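PDB 1YLQ: polymerase nucleotidyl transferase domain-containing protein from Archaeoglobus fulgidus, which probably transfers nucleotidyl groups, as expected of a member of the nucleotidyltransferase family. Local coordinates for residues Lys5-Lys8 against Glu9-Lys13; Glu55-Gly58 against Lys59-Lys63; Lys62-Asp66 against Ser67-Phe71. All coordinates share one frame; numbering follows the deposited sequence.

The three contacts follow one another along the chain and meet on one side of the sheet. Interaction 1 is part of helix 3-14 and interaction 2 of helix 50-63; their centres lie about 11 Å apart, and the two helices touch where Thr11 OG1 comes 3.4 Å from Phe56 CZ. Interaction 3 shares Lys62 and Lys63 with interaction 2, its centre about 9 Å away, and carries the chain from that helix into strand 69-74. Phe64 of interaction 3 reaches back to interaction 1, with its CZ 3.6 Å from Ile7 CG1. Phe71 also meets interaction 2, its CE1 3.7 Å from Ile60 CG1.

Interaction 1: residues Lys5-Lys8 against Glu9-Lys13; sequences KEIK and EITKK
Helix 3-14 passes without a break through Lys5-Lys8 and Glu9-Lys13, and the contact is made by its i to i+4 hydrogen bonds. Ile10 N gives the straightest of these bonds, to Glu6 O at 3.0 Å with an N-H...O angle of 175°, and Lys12 N reaches Lys8 O at 2.9 Å. One of these bonds is doubled: Ile7 O accepts from Thr11 N at 3.0 Å and from Thr11 OG1 at 2.7 Å, the two donors arriving from opposite faces of the carbonyl plane. The hydroxyl can do this because OG1 stands beside its own backbone N, opposite the carbonyl carbon (chi1 -66°), and is thereby turned back toward the carbonyl of the preceding turn. A valine in its place would probably leave Ile7 O with the backbone N-H as its one donor from this turn, and the buried hydroxyl bond would be lost. On another side of the helix Lys8 and Lys12 run side by side in the same direction, their NZ atoms 3.6 Å apart. Two like charges so close are likely to repel unless solvent or counter-ions screen them. The CD1 of Ile10 lies 3.4 Å from Glu6 O, bringing a methyl group against the preceding turn. Beyond the helix, Ile10 packs on Ile60 and Lys63 and Thr11 on Phe56, all of helix 50-63. Ile7 faces Phe69 and Phe71 of strand 69-74, while Lys8 and Thr11 touch Ile20 of strand 19-23, so helix 3-14 packs against both its neighbour helix and the sheet.

Interaction 2: residues Glu55-Gly58 against Lys59-Lys63; sequences EFFG and KITKK
Phe57 and Thr61 make the close-packed side-chain pair of this stretch of helix. The methyl CG2 of Thr61 sits over one face of the Phe57 ring, 3.8 Å from the centroid and 20° off the normal, which meets the geometry of a CH-pi contact; it is displaced toward the rim, with CZ of Phe57 its nearest ring atom. The Phe57 side chain is nevertheless solvent-exposed, so close packing here does not mean burial. With chi1 52°, Thr61 OG1 lies between its own N and carbonyl carbon, and this setting lets one residue use both branches: the methyl covers the ring while OG1 bonds to Phe57 O at 2.8 Å. Thr61 N reaches the same oxygen at 3.0 Å from the other face of the carbonyl plane. The buried pair, Phe56 and Ile60, meets more lightly, CZ to CD1 at 4.0 Å, but both are enclosed by other elements: Ile73 of strand 69-74 lies on Phe56, and Phe71 of the same strand on Ile60. At the solvent side, Glu55 and Lys59 lie side by side, pointing the same way, and Lys59 NZ forms a salt bridge to Glu55 OE2 at 2.8 Å, approaching on the syn side and 25° out of the carboxylate plane. Bends at chi3 and chi4 turn the lysine chain toward that oxygen. Such i to i+4 pairing of glutamate and lysine is common on helix surfaces, and here helix 50-63 is the crossover helix of a beta-alpha-beta unit, leading from strand 38-43 to strand 69-74.

Interaction 3: residues Lys62-Asp66 against Ser67-Phe71; sequences KKFFD and SPFEF
Phe64 and Phe71 cross at about a right angle as side chains, yet their rings are inclined by only 40°, with centroids 5.8 Å apart, an oblique pairing. The closest atoms are Phe64 CD2 and Phe71 CZ, at 3.7 Å. Phe69 meets Phe64 differently: it turns its edge toward the Phe64 face in an offset edge-to-face pair, the planes at 78° and the centroids 6.0 Å apart. The three rings thus form an aromatic cluster at the connection between helix 50-63 and strand 69-74. Phe64 is the first residue to leave helical backbone angles, and a type II beta turn from Phe64 to Ser67 reverses the chain. With chi1 88°, Ser67 OG projects between its own N and carbonyl carbon, where it accepts from Phe69 N at 3.2 Å, an ST turn, and gives a weak bond to Phe64 O at 3.4 Å. Pro68 of the second subunit packs on Phe69. The ring contacts suggest that aromatic packing, rather than the weak bond from Ser67 to Phe64, is the main side-chain link from helix end to strand, while the ST turn probably fixes the strand's start locally.

Interaction 1: residues Lys5-Lys8 against Glu9-Lys13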
loop_
_atom_site.group_PDB
_atom_site.type_symbol
_atom_site.label_atom_id
_atom_site.label_comp_id
_atom_site.label_asym_id
_atom_site.label_seq_id
_atom_site.Cartn_x
_atom_site.Cartn_y
_atom_site.Cartn_z
ATOM N N LYS A 5 -9.252 -5.145 1.901
ATOM C CA LYS A 5 -10.569 -5.750 2.178
ATOM C C LYS A 5 -10.981 -6.641 1.011
ATOM O O LYS A 5 -11.427 -7.765 1.229
ATOM C CB LYS A 5 -11.615 -4.640 2.417
ATOM C CG LYS A 5 -13.027 -5.075 2.896
ATOM C CD LYS A 5 -13.973 -3.843 2.904
ATOM C CE LYS A 5 -15.291 -4.086 3.736
ATOM N NZ LYS A 5 -16.065 -2.840 4.026
ATOM N N GLU A 6 -10.799 -6.133 -0.206
ATOM C CA GLU A 6 -11.133 -6.819 -1.443
ATOM C C GLU A 6 -10.240 -8.044 -1.648
ATOM O O GLU A 6 -10.755 -9.072 -1.975
ATOM C CB GLU A 6 -10.943 -5.908 -2.634
ATOM C CG GLU A 6 -12.145 -5.737 -3.533
ATOM C CD GLU A 6 -12.229 -4.321 -4.170
ATOM O OE1 GLU A 6 -11.179 -3.648 -4.358
ATOM O OE2 GLU A 6 -13.362 -3.873 -4.476
ATOM N N ILE A 7 -8.923 -7.907 -1.491
ATOM C CA ILE A 7 -8.000 -9.072 -1.469
ATOM C C ILE A 7 -8.473 -10.206 -0.494
ATOM O O ILE A 7 -8.474 -11.396 -0.857
ATOM C CB ILE A 7 -6.525 -8.605 -1.143
ATOM C CG1 ILE A 7 -6.033 -7.625 -2.245
ATOM C CG2 ILE A 7 -5.584 -9.815 -0.915
ATOM C CD1 ILE A 7 -4.697 -6.887 -1.997
ATOM N N LYS A 8 -8.824 -9.854 0.746
ATOM C CA LYS A 8 -9.175 -10.902 1.720
ATOM C C LYS A 8 -10.456 -11.554 1.186
ATOM O O LYS A 8 -10.615 -12.778 1.239
ATOM C CB LYS A 8 -9.354 -10.310 3.136
ATOM C CG LYS A 8 -9.493 -11.325 4.363
ATOM C CD LYS A 8 -8.106 -11.632 5.037
ATOM C CE LYS A 8 -8.117 -12.804 6.099
ATOM N NZ LYS A 8 -7.235 -14.019 5.777
ATOM N N GLU A 9 -11.371 -10.754 0.635
ATOM C CA GLU A 9 -12.654 -11.329 0.199
ATOM C C GLU A 9 -12.576 -12.276 -0.988
ATOM O O GLU A 9 -13.104 -13.381 -0.911
ATOM C CB GLU A 9 -13.734 -10.276 0.051
ATOM C CG GLU A 9 -14.229 -9.856 1.441
ATOM C CD GLU A 9 -14.329 -11.046 2.443
ATOM O OE1 GLU A 9 -15.356 -11.787 2.445
ATOM O OE2 GLU A 9 -13.382 -11.244 3.240
ATOM N N ILE A 10 -11.894 -11.855 -2.049
ATOM C CA ILE A 10 -11.595 -12.695 -3.207
ATOM C C ILE A 10 -10.867 -13.971 -2.758
ATOM O O ILE A 10 -11.176 -15.065 -3.217
ATOM C CB ILE A 10 -10.720 -11.905 -4.232
ATOM C CG1 ILE A 10 -11.555 -10.773 -4.846
ATOM C CG2 ILE A 10 -10.070 -12.854 -5.303
ATOM C CD1 ILE A 10 -10.736 -9.587 -5.370
ATOM N N THR A 11 -9.906 -13.825 -1.853
ATOM C CA THR A 11 -9.038 -14.941 -1.480
ATOM C C THR A 11 -9.902 -15.986 -0.759
ATOM O O THR A 11 -9.947 -17.172 -1.147
ATOM C CB THR A 11 -7.894 -14.470 -0.548
ATOM O OG1 THR A 11 -7.027 -13.598 -1.271
ATOM C CG2 THR A 11 -7.092 -15.669 0.065
ATOM N N LYS A 12 -10.621 -15.527 0.254
ATOM C CA LYS A 12 -11.372 -16.444 1.098
ATOM C C LYS A 12 -12.578 -17.093 0.372
ATOM O O LYS A 12 -13.031 -18.178 0.765
ATOM C CB LYS A 12 -11.812 -15.736 2.377
ATOM C CG LYS A 12 -10.719 -15.548 3.455
ATOM C CD LYS A 12 -9.564 -16.575 3.378
ATOM C CE LYS A 12 -9.215 -17.123 4.771
ATOM N NZ LYS A 12 -9.910 -16.381 5.856
ATOM N N LYS A 13 -13.056 -16.444 -0.699
ATOM C CA LYS A 13 -14.103 -17.009 -1.562
ATOM C C LYS A 13 -13.617 -18.241 -2.334
ATOM O O LYS A 13 -14.364 -19.205 -2.554
ATOM C CB LYS A 13 -14.596 -15.964 -2.550
ATOM C CG LYS A 13 -15.842 -16.404 -3.252
ATOM C CD LYS A 13 -16.340 -15.453 -4.332
ATOM C CE LYS A 13 -17.427 -16.222 -5.110
ATOM N NZ LYS A 13 -17.863 -15.514 -6.344
#

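Interaction 2: residues Glu55-Gly58 against Lys59-Lys63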
loop_
_atom_site.group_PDB
_atom_site.type_symbol
_atom_site.label_atom_id
_atom_site.label_comp_id
_atom_site.label_asym_id
_atom_site.label_seq_id
_atom_site.Cartn_x
_atom_site.Cartn_y
_atom_site.Cartn_z
ATOM N N GLU A 55 -4.972 -20.375 -11.794
ATOM C CA GLU A 55 -6.362 -19.903 -11.738
ATOM C C GLU A 55 -6.486 -18.713 -10.762
ATOM O O GLU A 55 -7.039 -17.659 -11.089
ATOM C CB GLU A 55 -7.172 -21.103 -11.201
ATOM C CG GLU A 55 -8.629 -20.927 -10.895
ATOM C CD GLU A 55 -8.939 -20.162 -9.613
ATOM O OE1 GLU A 55 -8.627 -20.608 -8.476
ATOM O OE2 GLU A 55 -9.561 -19.103 -9.778
ATOM N N PHE A 56 -5.976 -18.908 -9.545
ATOM C CA PHE A 56 -6.138 -17.904 -8.498
ATOM C C PHE A 56 -5.312 -16.661 -8.840
ATOM O O PHE A 56 -5.775 -15.491 -8.733
ATOM C CB PHE A 56 -5.747 -18.456 -7.139
ATOM C CG PHE A 56 -5.974 -17.456 -6.018
ATOM C CD1 PHE A 56 -7.258 -17.244 -5.506
ATOM C CD2 PHE A 56 -4.930 -16.715 -5.534
ATOM C CE1 PHE A 56 -7.488 -16.286 -4.512
ATOM C CE2 PHE A 56 -5.124 -15.765 -4.551
ATOM C CZ PHE A 56 -6.415 -15.568 -4.019
ATOM N N PHE A 57 -4.078 -16.910 -9.241
ATOM C CA PHE A 57 -3.208 -15.801 -9.632
ATOM C C PHE A 57 -3.805 -14.955 -10.752
ATOM O O PHE A 57 -3.736 -13.713 -10.682
ATOM C CB PHE A 57 -1.785 -16.256 -9.966
ATOM C CG PHE A 57 -0.861 -15.139 -10.363
ATOM C CD1 PHE A 57 -0.101 -14.457 -9.380
ATOM C CD2 PHE A 57 -0.643 -14.833 -11.697
ATOM C CE1 PHE A 57 0.828 -13.462 -9.747
ATOM C CE2 PHE A 57 0.270 -13.802 -12.069
ATOM C CZ PHE A 57 0.996 -13.126 -11.103
ATOM N N GLY A 58 -4.384 -15.599 -11.770
ATOM C CA GLY A 58 -4.988 -14.881 -12.871
ATOM C C GLY A 58 -6.148 -14.007 -12.385
ATOM O O GLY A 58 -6.261 -12.830 -12.749
ATOM N N LYS A 59 -7.003 -14.600 -11.556
ATOM C CA LYS A 59 -8.137 -13.890 -10.920
ATOM C C LYS A 59 -7.688 -12.644 -10.128
ATOM O O LYS A 59 -8.217 -11.540 -10.324
ATOM C CB LYS A 59 -8.849 -14.827 -9.938
ATOM C CG LYS A 59 -10.360 -14.826 -10.068
ATOM C CD LYS A 59 -11.027 -15.207 -8.763
ATOM C CE LYS A 59 -10.716 -16.626 -8.336
ATOM N NZ LYS A 59 -11.750 -17.640 -8.805
ATOM N N ILE A 60 -6.737 -12.824 -9.213
ATOM C CA ILE A 60 -6.383 -11.742 -8.309
ATOM C C ILE A 60 -5.638 -10.601 -9.012
ATOM O O ILE A 60 -5.897 -9.413 -8.717
ATOM C CB ILE A 60 -5.686 -12.242 -7.002
ATOM C CG1 ILE A 60 -5.795 -11.165 -5.900
ATOM C CG2 ILE A 60 -4.242 -12.582 -7.228
ATOM C CD1 ILE A 60 -6.463 -11.660 -4.600
ATOM N N THR A 61 -4.745 -10.932 -9.951
ATOM C CA THR A 61 -4.010 -9.873 -10.692
ATOM C C THR A 61 -4.861 -9.088 -11.698
ATOM O O THR A 61 -4.633 -7.882 -11.897
ATOM C CB THR A 61 -2.738 -10.376 -11.435
ATOM O OG1 THR A 61 -3.062 -11.494 -12.267
ATOM C CG2 THR A 61 -1.621 -10.755 -10.417
ATOM N N LYS A 62 -5.823 -9.761 -12.331
ATOM C CA LYS A 62 -6.787 -9.081 -13.203
ATOM C C LYS A 62 -7.628 -8.080 -12.389
ATOM O O LYS A 62 -7.905 -6.985 -12.838
ATOM C CB LYS A 62 -7.677 -10.096 -13.930
ATOM C CG LYS A 62 -8.944 -9.532 -14.544
ATOM C CD LYS A 62 -9.916 -10.636 -14.933
ATOM C CE LYS A 62 -11.292 -10.074 -15.259
ATOM N NZ LYS A 62 -12.250 -11.143 -15.686
ATOM N N LYS A 63 -8.024 -8.472 -11.184
ATOM C CA LYS A 63 -8.763 -7.582 -10.296
ATOM C C LYS A 63 -7.910 -6.365 -9.895
ATOM O O LYS A 63 -8.399 -5.235 -9.825
ATOM C CB LYS A 63 -9.242 -8.372 -9.057
ATOM C CG LYS A 63 -10.083 -7.562 -8.063
ATOM C CD LYS A 63 -11.334 -6.946 -8.691
ATOM C CE LYS A 63 -11.907 -5.826 -7.803
ATOM N NZ LYS A 63 -12.563 -4.785 -8.610
#

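Interaction 3: residues Lys62-Asp66 against Ser67-Phe71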
loop_
_atom_site.group_PDB
_atom_site.type_symbol
_atom_site.label_atom_id
_atom_site.label_comp_id
_atom_site.label_asym_id
_atom_site.label_seq_id
_atom_site.Cartn_x
_atom_site.Cartn_y
_atom_site.Cartn_z
ATOM N N LYS A 62 -5.823 -9.761 -12.331
ATOM C CA LYS A 62 -6.787 -9.081 -13.203
ATOM C C LYS A 62 -7.628 -8.080 -12.389
ATOM O O LYS A 62 -7.905 -6.985 -12.838
ATOM C CB LYS A 62 -7.677 -10.096 -13.930
ATOM C CG LYS A 62 -8.944 -9.532 -14.544
ATOM C CD LYS A 62 -9.916 -10.636 -14.933
ATOM C CE LYS A 62 -11.292 -10.074 -15.259
ATOM N NZ LYS A 62 -12.250 -11.143 -15.686
ATOM N N LYS A 63 -8.024 -8.472 -11.184
ATOM C CA LYS A 63 -8.763 -7.582 -10.296
ATOM C C LYS A 63 -7.910 -6.365 -9.895
ATOM O O LYS A 63 -8.399 -5.235 -9.825
ATOM C CB LYS A 63 -9.242 -8.372 -9.057
ATOM C CG LYS A 63 -10.083 -7.562 -8.063
ATOM C CD LYS A 63 -11.334 -6.946 -8.691
ATOM C CE LYS A 63 -11.907 -5.826 -7.803
ATOM N NZ LYS A 63 -12.563 -4.785 -8.610
ATOM N N PHE A 64 -6.626 -6.607 -9.647
ATOM C CA PHE A 64 -5.718 -5.569 -9.132
ATOM C C PHE A 64 -4.645 -5.140 -10.153
ATOM O O PHE A 64 -3.461 -5.025 -9.852
ATOM C CB PHE A 64 -5.146 -6.013 -7.780
ATOM C CG PHE A 64 -6.192 -6.198 -6.757
ATOM C CD1 PHE A 64 -6.797 -5.088 -6.156
ATOM C CD2 PHE A 64 -6.617 -7.460 -6.428
ATOM C CE1 PHE A 64 -7.800 -5.268 -5.211
ATOM C CE2 PHE A 64 -7.613 -7.667 -5.503
ATOM C CZ PHE A 64 -8.216 -6.568 -4.882
ATOM N N PHE A 65 -5.103 -4.911 -11.372
ATOM C CA PHE A 65 -4.268 -4.521 -12.489
ATOM C C PHE A 65 -3.460 -3.263 -12.127
ATOM O O PHE A 65 -4.011 -2.307 -11.567
ATOM C CB PHE A 65 -5.199 -4.263 -13.691
ATOM C CG PHE A 65 -4.492 -3.826 -14.958
ATOM C CD1 PHE A 65 -3.482 -4.615 -15.533
ATOM C CD2 PHE A 65 -4.873 -2.649 -15.603
ATOM C CE1 PHE A 65 -2.837 -4.210 -16.725
ATOM C CE2 PHE A 65 -4.244 -2.240 -16.787
ATOM C CZ PHE A 65 -3.226 -3.024 -17.349
ATOM N N ASP A 66 -2.156 -3.289 -12.409
ATOM C CA ASP A 66 -1.320 -2.076 -12.353
ATOM C C ASP A 66 -1.478 -1.350 -11.001
ATOM O O ASP A 66 -1.639 -0.131 -10.940
ATOM C CB ASP A 66 -1.669 -1.162 -13.543
ATOM C CG ASP A 66 -0.825 0.114 -13.597
ATOM O OD1 ASP A 66 0.415 0.022 -13.725
ATOM O OD2 ASP A 66 -1.414 1.218 -13.525
ATOM N N SER A 67 -1.461 -2.130 -9.926
ATOM C CA SER A 67 -1.562 -1.598 -8.564
ATOM C C SER A 67 -0.227 -1.744 -7.813
ATOM O O SER A 67 0.708 -2.387 -8.328
ATOM C CB SER A 67 -2.673 -2.306 -7.800
ATOM O OG SER A 67 -2.164 -3.448 -7.181
ATOM N N PRO A 68 -0.141 -1.172 -6.592
ATOM C CA PRO A 68 1.068 -1.271 -5.752
ATOM C C PRO A 68 1.312 -2.649 -5.131
ATOM O O PRO A 68 2.398 -2.850 -4.593
ATOM C CB PRO A 68 0.819 -0.234 -4.641
ATOM C CG PRO A 68 -0.636 -0.184 -4.520
ATOM C CD PRO A 68 -1.185 -0.374 -5.920
ATOM N N PHE A 69 0.330 -3.564 -5.215
ATOM C CA PHE A 69 0.451 -4.970 -4.713
ATOM C C PHE A 69 1.283 -5.909 -5.590
ATOM O O PHE A 69 1.142 -5.926 -6.806
ATOM C CB PHE A 69 -0.944 -5.604 -4.471
ATOM C CG PHE A 69 -1.851 -4.772 -3.576
ATOM C CD1 PHE A 69 -1.578 -4.612 -2.243
ATOM C CD2 PHE A 69 -2.966 -4.137 -4.099
ATOM C CE1 PHE A 69 -2.436 -3.812 -1.427
ATOM C CE2 PHE A 69 -3.807 -3.335 -3.303
ATOM C CZ PHE A 69 -3.553 -3.191 -1.977
ATOM N N GLU A 70 2.162 -6.680 -4.984
ATOM C CA GLU A 70 2.873 -7.746 -5.695
ATOM C C GLU A 70 2.392 -9.000 -5.000
ATOM O O GLU A 70 2.567 -9.115 -3.813
ATOM C CB GLU A 70 4.419 -7.560 -5.614
ATOM C CG GLU A 70 5.241 -8.711 -6.282
ATOM C CD GLU A 70 6.768 -8.461 -6.336
ATOM O OE1 GLU A 70 7.207 -7.446 -6.927
ATOM O OE2 GLU A 70 7.547 -9.339 -5.857
ATOM N N PHE A 71 1.733 -9.916 -5.727
ATOM C CA PHE A 71 1.101 -11.085 -5.120
ATOM C C PHE A 71 2.064 -12.269 -5.247
ATOM O O PHE A 71 2.711 -12.377 -6.281
ATOM C CB PHE A 71 -0.225 -11.405 -5.874
ATOM C CG PHE A 71 -1.293 -10.364 -5.651
ATOM C CD1 PHE A 71 -2.038 -10.355 -4.465
ATOM C CD2 PHE A 71 -1.524 -9.376 -6.615
ATOM C CE1 PHE A 71 -3.042 -9.348 -4.221
ATOM C CE2 PHE A 71 -2.513 -8.355 -6.390
ATOM C CZ PHE A 71 -3.266 -8.372 -5.203
#